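Local atomic coordinates of programmed Cell Death Protein 5 Homolog (Leishmania major, PDB entry 6VMT), a protein that probably binds DNA as a small helical member of the PDCD5 family. Residues V8-S11 and E12-Q16; G77-Q80 and P81-D85; D86-R89 and E90-Q94. All blocks are in the same frame, centred on the assembly; numbering follows the deposited sequence.

How the contacts relate
The three contacts follow one another along the chain and mark where two of its helices begin. Contact 1 is the start of helix 12-43, at the N-terminal end of that long helix; contact 2 is the loop that leads from helix 46-75 into helix 85-103; contact 3 is the opening turns of helix 85-103. Contacts 2 and 3 adjoin in sequence, with centres about 12 Å apart, and are tied together by Ser-84, which caps the helix that contact 3 continues. Contact 1 lies on the opposite side of the chain's centre, its centre about 51 Å from that of contact 2 and about 53 Å from that of contact 3.

Contact 1 (V8-S11 and E12-Q16); sequences VPIS and EEQAQ
Ile-10 reaches forward to the first turn of helix 12-43 with the end of its side chain. CD1 rests against the methyl of Ala-15, 3.7 Å from Ala-15 CB, and lies 4.2 Å from Gln-14 CG at the edge of the same patch. The first torsion is off the staggered positions (chi1 107°), while the chain beyond is extended and carries CD1 over the helix start. Ser-11 follows at the N-cap. With chi1 at 163° the hydroxyl lies opposite the residue's own N, beside its carbonyl carbon and near the first helical N-H groups, where OG accepts from Glu-13 N at 3.0 Å. The N-H...O angle of 139° makes this a bent bond. This is a serine N-cap: a side-chain oxygen takes a backbone N-H of the first turn, which has no earlier carbonyl of the helix to serve it. The carbonyl of the same residue then opens the regular helical pattern, Ser-11 O accepting from Ala-15 N at 3.2 Å. Glu-12 and Glu-13 send their extended chains away from the loop, two acidic groups near the N-terminal end of the helix, where the helix dipole would probably favour negative charge.

Contact 2 (G77-Q80 and P81-D85); sequences GKMQ and PPVSD
Met-79 and Val-83 form the apolar part of this turn, their side chains crossing at about a right angle. The methionine chain bends at its last torsion (chi3 94°) and turns its end toward the valine. The modelled approach of Met-79 CE to Val-83 CG2 is implausibly close for two carbons, so the exact position of the methyl is doubtful. Contacts of a second kind come from the chain running through consecutive prolines. Met-79 O lies 3.4 Å from Pro-81 CD, and Gln-80 CG packs alongside the next residue, 3.8 Å from Pro-81 O. The cis peptide before Pro-82 bends the chain sharply, leaving Val-83 near the Met-79 side chain; Gln-80 O is 4.0 Å from Val-83 CG2. Polar interactions serve the ends of the loop. Gly-77, with positive phi (73°), closes helix 46-75 in a Schellman motif, and Ser-84 stands at the N-cap of helix 85-103, where its OG caps a backbone N of the first turn and is hydrogen-bonded to Thr-87 OG1. Asp-85 makes a salt bridge to Arg-51. The loop leads from helix 46-75 to helix 85-103 and is held against the first of these and the 43-45 turn: Met-79 lies on Ile-70, Ala-73 and Val-74, Pro-81 also touches Val-74, and the backbone of Val-83 is hydrogen-bonded to Phe-43 and Ser-45, where helix 12-43 gives way to helix 46-75.

Contact 3 (D86-R89 and E90-Q94); sequences DTVR and ELLGQ
Val-88 and Leu-92 stand one turn apart on the same side of helix 85-103, their side chains side by side and pointing the same way. The touching atoms are Val-88 CG1 and Leu-92 CD1, 4.0 Å apart. CG of Leu-92 lies beside its own backbone N (chi1 -80°), which directs the branch back along the helix toward the valine. Leu-91 packs differently, against the backbone: its CG approaches Thr-87 O at 3.3 Å, while Leu-91 N donates to that same oxygen at 2.9 Å. Glu-90 CB is 3.4 Å from Thr-87 O, and the glutamate chain runs out extended. Behind these side chains run four successive i to i+4 hydrogen bonds, from Glu-90 N to Asp-86 O through to Gly-93 N to Arg-89 O. The bond from Leu-92 N to Val-88 O is short, 2.8 Å, and nearly straight, with an N-H...O angle of 170°. Farther out, Ser-84 caps the helix just before Asp-86 and Thr-87. Val-88 meets Leu-52 and the Arg-51 side chain, Leu-91 meets Val-66, and Arg-89 also touches Arg-51, all on helix 46-75. The pattern is that of an amphipathic alpha-helix in a helical bundle, with Val-88 and Leu-91 facing helix 46-75, Leu-92 also buried, and Asp-86, Arg-89 and Glu-90 exposed.

Contact 1 (V8-S11 and E12-Q16)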
ATOM      1  N   VAL A   8     -17.741  38.012   7.236  1.00137.43           N
ATOM      2  CA  VAL A   8     -18.204  38.904   6.120  1.00147.47           C
ATOM      3  C   VAL A   8     -17.996  38.189   4.783  1.00153.17           C
ATOM      4  O   VAL A   8     -18.979  37.910   4.099  1.00144.51           O
ATOM      5  CB  VAL A   8     -17.537  40.301   6.169  1.00146.93           C
ATOM      6  CG1 VAL A   8     -17.566  41.016   4.822  1.00133.07           C
ATOM      7  CG2 VAL A   8     -18.156  41.184   7.250  1.00139.77           C
ATOM      8  N   PRO A   9     -16.749  37.850   4.359  1.00159.15           N
ATOM      9  CA  PRO A   9     -16.501  37.351   3.004  1.00149.25           C
ATOM     10  C   PRO A   9     -17.250  36.054   2.661  1.00145.46           C
ATOM     11  O   PRO A   9     -17.739  35.997   1.542  1.00140.00           O
ATOM     12  CB  PRO A   9     -14.984  37.105   2.930  1.00142.48           C
ATOM     13  CG  PRO A   9     -14.548  37.014   4.374  1.00140.90           C
ATOM     14  CD  PRO A   9     -15.505  37.912   5.139  1.00151.05           C
ATOM     15  N   ILE A  10     -17.315  35.077   3.588  1.00136.17           N
ATOM     16  CA  ILE A  10     -17.914  33.724   3.334  1.00114.16           C
ATOM     17  C   ILE A  10     -19.037  33.447   4.336  1.00101.47           C
ATOM     18  O   ILE A  10     -18.934  33.843   5.517  1.00 89.00           O
ATOM     19  CB  ILE A  10     -16.864  32.585   3.291  1.00106.15           C
ATOM     20  CG1 ILE A  10     -16.871  31.673   4.521  1.00 99.79           C
ATOM     21  CG2 ILE A  10     -15.476  33.143   3.018  1.00104.75           C
ATOM     22  CD1 ILE A  10     -16.202  30.330   4.286  1.00 95.75           C
ATOM     23  N   SER A  11     -20.066  32.764   3.837  1.00 95.65           N
ATOM     24  CA  SER A  11     -21.341  32.482   4.535  1.00100.60           C
ATOM     25  C   SER A  11     -21.092  31.513   5.691  1.00 97.50           C
ATOM     26  O   SER A  11     -20.071  30.824   5.680  1.00 96.94           O
ATOM     27  CB  SER A  11     -22.363  31.945   3.557  1.00109.21           C
ATOM     28  OG  SER A  11     -23.439  31.307   4.233  1.00123.62           O
ATOM     29  N   GLU A  12     -22.019  31.469   6.644  1.00103.80           N
ATOM     30  CA  GLU A  12     -22.069  30.447   7.718  1.00 94.92           C
ATOM     31  C   GLU A  12     -22.227  29.068   7.073  1.00 95.41           C
ATOM     32  O   GLU A  12     -21.538  28.148   7.519  1.00101.94           O
ATOM     33  CB  GLU A  12     -23.216  30.758   8.675  1.00 91.44           C
ATOM     34  CG  GLU A  12     -23.092  30.069  10.014  1.00 97.20           C
ATOM     35  CD  GLU A  12     -24.265  30.294  10.954  1.00101.06           C
ATOM     36  OE1 GLU A  12     -25.100  31.198  10.690  1.00 96.79           O
ATOM     37  OE2 GLU A  12     -24.344  29.564  11.961  1.00 95.05           O
ATOM     38  N   GLU A  13     -23.080  28.942   6.051  1.00 99.91           N
ATOM     39  CA  GLU A  13     -23.331  27.667   5.326  1.00106.90           C
ATOM     40  C   GLU A  13     -22.059  27.259   4.579  1.00 99.57           C
ATOM     41  O   GLU A  13     -21.688  26.079   4.643  1.00 98.12           O
ATOM     42  CB  GLU A  13     -24.502  27.784   4.344  1.00124.22           C
ATOM     43  CG  GLU A  13     -24.892  26.460   3.689  1.00133.15           C
ATOM     44  CD  GLU A  13     -25.859  26.549   2.515  1.00139.65           C
ATOM     45  OE1 GLU A  13     -25.510  27.230   1.525  1.00136.02           O
ATOM     46  OE2 GLU A  13     -26.954  25.925   2.584  1.00127.33           O
ATOM     47  N   GLN A  14     -21.411  28.190   3.885  1.00100.50           N
ATOM     48  CA  GLN A  14     -20.246  27.863   3.019  1.00101.69           C
ATOM     49  C   GLN A  14     -19.088  27.369   3.898  1.00 94.60           C
ATOM     50  O   GLN A  14     -18.341  26.490   3.449  1.00106.16           O
ATOM     51  CB  GLN A  14     -19.858  29.062   2.146  1.00111.10           C
ATOM     52  CG  GLN A  14     -18.647  28.823   1.246  1.00106.02           C
ATOM     53  CD  GLN A  14     -18.916  27.868   0.108  1.00105.41           C
ATOM     54  OE1 GLN A  14     -19.944  27.940  -0.564  1.00109.03           O
ATOM     55  NE2 GLN A  14     -17.974  26.970  -0.126  1.00102.07           N
ATOM     56  N   ALA A  15     -18.929  27.916   5.102  1.00 89.11           N
ATOM     57  CA  ALA A  15     -17.883  27.501   6.065  1.00 85.79           C
ATOM     58  C   ALA A  15     -18.263  26.146   6.668  1.00 87.40           C
ATOM     59  O   ALA A  15     -17.363  25.372   7.008  1.00 84.24           O
ATOM     60  CB  ALA A  15     -17.736  28.536   7.140  1.00 83.37           C
ATOM     61  N   GLN A  16     -19.567  25.907   6.822  1.00 95.88           N
ATOM     62  CA  GLN A  16     -20.152  24.629   7.303  1.00 95.62           C
ATOM     63  C   GLN A  16     -19.821  23.539   6.283  1.00 95.27           C
ATOM     64  O   GLN A  16     -19.741  22.366   6.697  1.00 98.45           O
ATOM     65  CB  GLN A  16     -21.651  24.817   7.572  1.00106.22           C
ATOM     66  CG  GLN A  16     -22.518  23.582   7.371  1.00117.37           C
ATOM     67  CD  GLN A  16     -23.986  23.941   7.333  1.00136.32           C
ATOM     68  OE1 GLN A  16     -24.446  24.852   8.024  1.00142.74           O
ATOM     69  NE2 GLN A  16     -24.736  23.226   6.509  1.00149.55           N
TER

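Contact 2 (G77-Q80 and P81-D85)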
ATOM      1  N   GLY A  77      -6.401 -12.257 -10.390  1.00 53.66           N
ATOM      2  CA  GLY A  77      -6.230 -13.726 -10.459  1.00 55.10           C
ATOM      3  C   GLY A  77      -4.886 -14.161 -11.046  1.00 59.34           C
ATOM      4  O   GLY A  77      -4.755 -15.337 -11.406  1.00 66.07           O
ATOM      5  N   LYS A  78      -3.885 -13.280 -11.091  1.00 63.55           N
ATOM      6  CA  LYS A  78      -2.534 -13.585 -11.639  1.00 64.38           C
ATOM      7  C   LYS A  78      -1.629 -14.219 -10.570  1.00 58.73           C
ATOM      8  O   LYS A  78      -0.592 -14.777 -10.956  1.00 69.57           O
ATOM      9  CB  LYS A  78      -1.941 -12.326 -12.281  1.00 66.87           C
ATOM     10  CG  LYS A  78      -2.687 -11.875 -13.535  1.00 80.98           C
ATOM     11  CD  LYS A  78      -1.826 -11.327 -14.649  1.00 96.89           C
ATOM     12  CE  LYS A  78      -2.639 -10.822 -15.822  1.00110.52           C
ATOM     13  NZ  LYS A  78      -1.938  -9.735 -16.552  1.00113.26           N
ATOM     14  N   MET A  79      -2.027 -14.177  -9.298  1.00 56.94           N
ATOM     15  CA  MET A  79      -1.313 -14.757  -8.124  1.00 52.42           C
ATOM     16  C   MET A  79      -2.342 -15.475  -7.263  1.00 57.83           C
ATOM     17  O   MET A  79      -3.493 -15.034  -7.242  1.00 54.43           O
ATOM     18  CB  MET A  79      -0.698 -13.667  -7.246  1.00 53.00           C
ATOM     19  CG  MET A  79       0.809 -13.789  -7.018  1.00 59.10           C
ATOM     20  SD  MET A  79       1.545 -12.156  -6.603  1.00 41.29           S
ATOM     21  CE  MET A  79       1.504 -12.237  -4.820  1.00 52.49           C
ATOM     22  N   GLN A  80      -1.930 -16.531  -6.574  1.00 66.73           N
ATOM     23  CA  GLN A  80      -2.825 -17.370  -5.750  1.00 67.95           C
ATOM     24  C   GLN A  80      -2.654 -16.917  -4.312  1.00 62.91           C
ATOM     25  O   GLN A  80      -1.612 -17.147  -3.706  1.00 75.72           O
ATOM     26  CB  GLN A  80      -2.463 -18.846  -5.941  1.00 85.73           C
ATOM     27  CG  GLN A  80      -3.285 -19.822  -5.104  1.00 89.67           C
ATOM     28  CD  GLN A  80      -4.430 -20.457  -5.858  1.00105.46           C
ATOM     29  OE1 GLN A  80      -4.359 -20.685  -7.069  1.00112.03           O
ATOM     30  NE2 GLN A  80      -5.496 -20.772  -5.134  1.00113.41           N
ATOM     31  N   PRO A  81      -3.679 -16.290  -3.704  1.00 62.53           N
ATOM     32  CA  PRO A  81      -3.642 -15.982  -2.283  1.00 58.82           C
ATOM     33  C   PRO A  81      -3.897 -17.241  -1.473  1.00 61.55           C
ATOM     34  O   PRO A  81      -4.535 -18.160  -1.964  1.00 66.93           O
ATOM     35  CB  PRO A  81      -4.772 -14.977  -2.095  1.00 55.58           C
ATOM     36  CG  PRO A  81      -5.749 -15.290  -3.195  1.00 57.85           C
ATOM     37  CD  PRO A  81      -4.942 -15.887  -4.327  1.00 62.45           C
ATOM     38  N   PRO A  82      -3.413 -17.331  -0.216  1.00 73.39           N
ATOM     39  CA  PRO A  82      -2.617 -16.284   0.409  1.00 70.75           C
ATOM     40  C   PRO A  82      -1.150 -16.473   0.012  1.00 66.01           C
ATOM     41  O   PRO A  82      -0.692 -17.596  -0.140  1.00 68.94           O
ATOM     42  CB  PRO A  82      -2.837 -16.545   1.892  1.00 75.86           C
ATOM     43  CG  PRO A  82      -2.843 -18.053   1.943  1.00 81.17           C
ATOM     44  CD  PRO A  82      -3.548 -18.493   0.671  1.00 79.42           C
ATOM     45  N   VAL A  83      -0.460 -15.355  -0.161  1.00 55.80           N
ATOM     46  CA  VAL A  83       0.905 -15.293  -0.739  1.00 46.00           C
ATOM     47  C   VAL A  83       1.885 -15.567   0.401  1.00 51.85           C
ATOM     48  O   VAL A  83       1.808 -14.871   1.443  1.00 51.68           O
ATOM     49  CB  VAL A  83       1.084 -13.918  -1.405  1.00 44.03           C
ATOM     50  CG1 VAL A  83       2.490 -13.615  -1.837  1.00 43.75           C
ATOM     51  CG2 VAL A  83       0.147 -13.760  -2.572  1.00 46.82           C
ATOM     52  N   SER A  84       2.752 -16.568   0.212  1.00 65.77           N
ATOM     53  CA  SER A  84       3.724 -17.114   1.203  1.00 60.25           C
ATOM     54  C   SER A  84       4.823 -16.094   1.500  1.00 60.62           C
ATOM     55  O   SER A  84       5.133 -15.334   0.588  1.00 69.84           O
ATOM     56  CB  SER A  84       4.328 -18.370   0.645  1.00 65.93           C
ATOM     57  OG  SER A  84       4.982 -18.099  -0.590  1.00 63.52           O
ATOM     58  N   ASP A  85       5.442 -16.135   2.691  1.00 71.90           N
ATOM     59  CA  ASP A  85       6.674 -15.364   3.045  1.00 75.88           C
ATOM     60  C   ASP A  85       7.751 -15.578   1.972  1.00 77.00           C
ATOM     61  O   ASP A  85       8.427 -14.615   1.592  1.00 72.76           O
ATOM     62  CB  ASP A  85       7.218 -15.798   4.408  1.00 84.55           C
ATOM     63  CG  ASP A  85       8.542 -15.165   4.819  1.00 87.66           C
ATOM     64  OD1 ASP A  85       8.585 -13.932   4.914  1.00 94.48           O
ATOM     65  OD2 ASP A  85       9.521 -15.917   5.059  1.00 84.29           O
TER

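Contact 3 (D86-R89 and E90-Q94)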
ATOM      1  N   ASP A  86       7.877 -16.816   1.500  1.00 83.90           N
ATOM      2  CA  ASP A  86       8.865 -17.248   0.479  1.00 83.80           C
ATOM      3  C   ASP A  86       8.660 -16.419  -0.794  1.00 66.16           C
ATOM      4  O   ASP A  86       9.642 -15.984  -1.373  1.00 78.43           O
ATOM      5  CB  ASP A  86       8.760 -18.760   0.232  1.00108.23           C
ATOM      6  CG  ASP A  86       8.508 -19.616   1.477  1.00135.41           C
ATOM      7  OD1 ASP A  86       7.531 -19.327   2.228  1.00128.21           O
ATOM      8  OD2 ASP A  86       9.275 -20.586   1.686  1.00151.85           O
ATOM      9  N   THR A  87       7.422 -16.205  -1.226  1.00 70.37           N
ATOM     10  CA  THR A  87       7.100 -15.388  -2.432  1.00 63.89           C
ATOM     11  C   THR A  87       7.321 -13.904  -2.137  1.00 66.24           C
ATOM     12  O   THR A  87       7.796 -13.185  -3.038  1.00 68.33           O
ATOM     13  CB  THR A  87       5.665 -15.598  -2.927  1.00 65.24           C
ATOM     14  OG1 THR A  87       5.363 -16.984  -3.098  1.00 63.05           O
ATOM     15  CG2 THR A  87       5.434 -14.916  -4.251  1.00 62.26           C
ATOM     16  N   VAL A  88       6.987 -13.441  -0.931  1.00 65.14           N
ATOM     17  CA  VAL A  88       7.260 -12.035  -0.519  1.00 61.48           C
ATOM     18  C   VAL A  88       8.767 -11.785  -0.645  1.00 64.42           C
ATOM     19  O   VAL A  88       9.168 -10.879  -1.409  1.00 69.34           O
ATOM     20  CB  VAL A  88       6.753 -11.765   0.906  1.00 64.41           C
ATOM     21  CG1 VAL A  88       7.262 -10.440   1.447  1.00 63.89           C
ATOM     22  CG2 VAL A  88       5.235 -11.815   0.971  1.00 65.62           C
ATOM     23  N   ARG A  89       9.565 -12.585   0.064  1.00 60.94           N
ATOM     24  CA  ARG A  89      11.053 -12.482   0.093  1.00 64.85           C
ATOM     25  C   ARG A  89      11.562 -12.421  -1.347  1.00 53.43           C
ATOM     26  O   ARG A  89      12.287 -11.493  -1.670  1.00 63.61           O
ATOM     27  CB  ARG A  89      11.610 -13.636   0.927  1.00 77.75           C
ATOM     28  CG  ARG A  89      12.831 -14.321   0.344  1.00 88.57           C
ATOM     29  CD  ARG A  89      13.607 -15.152   1.353  1.00 92.83           C
ATOM     30  NE  ARG A  89      14.958 -15.363   0.837  1.00116.48           N
ATOM     31  CZ  ARG A  89      15.910 -14.418   0.688  1.00118.58           C
ATOM     32  NH1 ARG A  89      15.704 -13.156   1.029  1.00115.39           N
ATOM     33  NH2 ARG A  89      17.088 -14.749   0.193  1.00120.77           N
ATOM     34  N   GLU A  90      11.099 -13.322  -2.204  1.00 56.26           N
ATOM     35  CA  GLU A  90      11.433 -13.359  -3.658  1.00 63.62           C
ATOM     36  C   GLU A  90      11.140 -11.990  -4.274  1.00 62.33           C
ATOM     37  O   GLU A  90      12.068 -11.403  -4.826  1.00 64.83           O
ATOM     38  CB  GLU A  90      10.657 -14.494  -4.331  1.00 72.13           C
ATOM     39  CG  GLU A  90      11.183 -14.939  -5.686  1.00 82.05           C
ATOM     40  CD  GLU A  90      10.542 -16.237  -6.187  1.00108.65           C
ATOM     41  OE1 GLU A  90       9.294 -16.327  -6.161  1.00121.50           O
ATOM     42  OE2 GLU A  90      11.283 -17.177  -6.592  1.00128.31           O
ATOM     43  N   LEU A  91       9.913 -11.470  -4.127  1.00 65.29           N
ATOM     44  CA  LEU A  91       9.482 -10.163  -4.719  1.00 49.53           C
ATOM     45  C   LEU A  91      10.344  -9.025  -4.156  1.00 48.77           C
ATOM     46  O   LEU A  91      10.859  -8.227  -4.956  1.00 54.78           O
ATOM     47  CB  LEU A  91       8.002  -9.905  -4.428  1.00 51.89           C
ATOM     48  CG  LEU A  91       6.962 -10.807  -5.101  1.00 47.49           C
ATOM     49  CD1 LEU A  91       5.574 -10.333  -4.750  1.00 50.16           C
ATOM     50  CD2 LEU A  91       7.096 -10.816  -6.602  1.00 49.89           C
ATOM     51  N   LEU A  92      10.554  -8.953  -2.843  1.00 45.76           N
ATOM     52  CA  LEU A  92      11.425  -7.892  -2.243  1.00 50.83           C
ATOM     53  C   LEU A  92      12.832  -7.881  -2.870  1.00 54.49           C
ATOM     54  O   LEU A  92      13.360  -6.812  -3.159  1.00 58.31           O
ATOM     55  CB  LEU A  92      11.525  -8.144  -0.748  1.00 49.92           C
ATOM     56  CG  LEU A  92      10.333  -7.654   0.064  1.00 47.74           C
ATOM     57  CD1 LEU A  92      10.448  -8.100   1.498  1.00 54.74           C
ATOM     58  CD2 LEU A  92      10.237  -6.162   0.023  1.00 45.93           C
ATOM     59  N   GLY A  93      13.436  -9.031  -3.105  1.00 55.79           N
ATOM     60  CA  GLY A  93      14.681  -9.079  -3.884  1.00 54.10           C
ATOM     61  C   GLY A  93      14.493  -8.530  -5.282  1.00 51.29           C
ATOM     62  O   GLY A  93      15.320  -7.754  -5.701  1.00 61.10           O
ATOM     63  N   GLN A  94      13.447  -8.921  -5.997  1.00 54.15           N
ATOM     64  CA  GLN A  94      13.279  -8.545  -7.420  1.00 55.18           C
ATOM     65  C   GLN A  94      13.144  -7.030  -7.551  1.00 58.08           C
ATOM     66  O   GLN A  94      13.557  -6.498  -8.584  1.00 63.32           O
ATOM     67  CB  GLN A  94      12.035  -9.194  -8.014  1.00 65.71           C
ATOM     68  CG  GLN A  94      12.160 -10.694  -8.251  1.00 77.39           C
ATOM     69  CD  GLN A  94      11.158 -11.204  -9.263  1.00 76.00           C
ATOM     70  OE1 GLN A  94      11.297 -10.972 -10.462  1.00 82.91           O
ATOM     71  NE2 GLN A  94      10.136 -11.911  -8.796  1.00 73.69           N
TER